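Local coordinates for Esterase/lipase-like protein (Caldicellulosiruptor lactoaceticus 6A, PDB 6A6O) that hydrolyses both acetyl esters and xylosides, acting as a bifunctional acetyl esterase and 1,4-beta-xylosidase, at residues K270-E273 with K274-S278. Numbering follows the deposited sequence.
Sequences KLCE and KWFES
C272 and F276 meet one helical turn apart because their first torsions swing them together: C272 carries SG anti to its own N (chi1 -165°), while F276 sets its ring carbon CG anti to its carbonyl carbon (chi1 -79°). The C272 sulfur thereby lies over one face of the phenyl ring, 28° off the normal and 4.2 Å from the centroid of F276. The nearest ring atom to C272 SG is F276 CE2, at 3.8 Å. Along the backbone, F276 N donates a nearly straight bond to C272 O (2.9 Å), and three more i to i+4 bonds link K274, W275 and E277 back to K270, L271 and E273. W275 turns its indole off beside the cysteine, its CE3 4.4 Å from C272 SG.

Charged chains occupy the outer side. K270 curls at chi2 and chi3, which brings NZ to E273 OE1 at 2.8 Å, a salt bridge made on the syn side, somewhat out of the carboxylate plane. K274 CG lies 3.5 Å from K270 O, and the chain bends beyond it at chi2; its NZ makes a long salt bridge with E277. S278 OG bonds W275 O in the carbonyl plane.

C272, W275 and F276 all touch V168, while W79 touches C272 and L80 touches F276, both from helix 74-82. This is an amphipathic C-terminal helix with a sulfur-aromatic contact, packed against the sheet of what is probably an alpha/beta-hydrolase fold.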
loop_
_atom_site.group_PDB
_atom_site.type_symbol
_atom_site.label_atom_id
_atom_site.label_comp_id
_atom_site.label_asym_id
_atom_site.label_seq_id
_atom_site.Cartn_x
_atom_site.Cartn_y
_atom_site.Cartn_z
ATOM N N LYS A 270 -7.570 16.206 -2.788
ATOM C CA LYS A 270 -8.959 16.507 -3.106
ATOM C C LYS A 270 -9.423 15.684 -4.302
ATOM O O LYS A 270 -10.549 15.170 -4.315
ATOM C CB LYS A 270 -9.128 18.007 -3.360
ATOM C CG LYS A 270 -10.550 18.399 -3.719
ATOM C CD LYS A 270 -11.542 18.016 -2.623
ATOM C CE LYS A 270 -11.293 18.781 -1.323
ATOM N NZ LYS A 270 -12.359 18.467 -0.311
ATOM N N LEU A 271 -8.547 15.502 -5.294
ATOM C CA LEU A 271 -8.890 14.635 -6.414
ATOM C C LEU A 271 -9.056 13.191 -5.949
ATOM O O LEU A 271 -9.947 12.477 -6.420
ATOM C CB LEU A 271 -7.820 14.748 -7.504
ATOM C CG LEU A 271 -7.718 16.127 -8.193
ATOM C CD1 LEU A 271 -6.359 16.320 -8.876
ATOM C CD2 LEU A 271 -8.837 16.301 -9.199
ATOM N N CYS A 272 -8.221 12.750 -5.006
ATOM C CA CYS A 272 -8.336 11.377 -4.512
ATOM C C CYS A 272 -9.631 11.180 -3.731
ATOM O O CYS A 272 -10.302 10.153 -3.879
ATOM C CB CYS A 272 -7.132 11.028 -3.642
ATOM S SG CYS A 272 -6.985 9.264 -3.359
ATOM N N GLU A 273 -10.001 12.167 -2.908
ATOM C CA GLU A 273 -11.282 12.127 -2.210
ATOM C C GLU A 273 -12.445 11.975 -3.186
ATOM O O GLU A 273 -13.341 11.150 -2.976
ATOM C CB GLU A 273 -11.453 13.392 -1.372
ATOM C CG GLU A 273 -12.792 13.472 -0.648
ATOM C CD GLU A 273 -13.064 14.853 -0.076
ATOM O OE1 GLU A 273 -12.115 15.656 0.046
ATOM O OE2 GLU A 273 -14.230 15.132 0.257
ATOM N N LYS A 274 -12.444 12.765 -4.266
ATOM C CA LYS A 274 -13.517 12.662 -5.250
ATOM C C LYS A 274 -13.473 11.336 -6.002
ATOM O O LYS A 274 -14.525 10.797 -6.361
ATOM C CB LYS A 274 -13.455 13.838 -6.228
ATOM C CG LYS A 274 -13.797 15.183 -5.583
ATOM C CD LYS A 274 -15.096 15.083 -4.772
ATOM C CE LYS A 274 -15.512 16.422 -4.154
ATOM N NZ LYS A 274 -16.656 16.253 -3.195
ATOM N N TRP A 275 -12.279 10.780 -6.233
ATOM C CA TRP A 275 -12.198 9.471 -6.878
ATOM C C TRP A 275 -12.762 8.376 -5.975
ATOM O O TRP A 275 -13.498 7.494 -6.443
ATOM C CB TRP A 275 -10.742 9.176 -7.264
ATOM C CG TRP A 275 -10.478 7.797 -7.817
ATOM C CD1 TRP A 275 -10.714 7.361 -9.091
ATOM C CD2 TRP A 275 -9.913 6.684 -7.115
ATOM N NE1 TRP A 275 -10.334 6.050 -9.227
ATOM C CE2 TRP A 275 -9.837 5.609 -8.027
ATOM C CE3 TRP A 275 -9.462 6.491 -5.802
ATOM C CZ2 TRP A 275 -9.315 4.361 -7.679
ATOM C CZ3 TRP A 275 -8.952 5.229 -5.452
ATOM C CH2 TRP A 275 -8.888 4.188 -6.384
ATOM N N PHE A 276 -12.409 8.403 -4.688
ATOM C CA PHE A 276 -13.036 7.509 -3.711
ATOM C C PHE A 276 -14.553 7.581 -3.802
ATOM O O PHE A 276 -15.241 6.556 -3.768
ATOM C CB PHE A 276 -12.613 7.903 -2.296
ATOM C CG PHE A 276 -11.238 7.432 -1.888
ATOM C CD1 PHE A 276 -10.749 6.185 -2.257
ATOM C CD2 PHE A 276 -10.456 8.233 -1.068
ATOM C CE1 PHE A 276 -9.480 5.756 -1.829
ATOM C CE2 PHE A 276 -9.205 7.814 -0.644
ATOM C CZ PHE A 276 -8.717 6.573 -1.022
ATOM N N GLU A 277 -15.091 8.795 -3.899
ATOM C CA GLU A 277 -16.530 8.940 -4.075
ATOM C C GLU A 277 -16.978 8.347 -5.407
ATOM O O GLU A 277 -17.990 7.642 -5.470
ATOM C CB GLU A 277 -16.914 10.410 -3.960
ATOM C CG GLU A 277 -18.382 10.715 -4.170
ATOM C CD GLU A 277 -18.618 12.208 -4.295
ATOM O OE1 GLU A 277 -18.666 12.895 -3.252
ATOM O OE2 GLU A 277 -18.705 12.696 -5.439
ATOM N N SER A 278 -16.215 8.591 -6.476
ATOM C CA SER A 278 -16.621 8.128 -7.799
ATOM C C SER A 278 -16.707 6.610 -7.872
ATOM O O SER A 278 -17.552 6.078 -8.596
ATOM C CB SER A 278 -15.644 8.634 -8.862
ATOM O OG SER A 278 -14.546 7.741 -8.972
#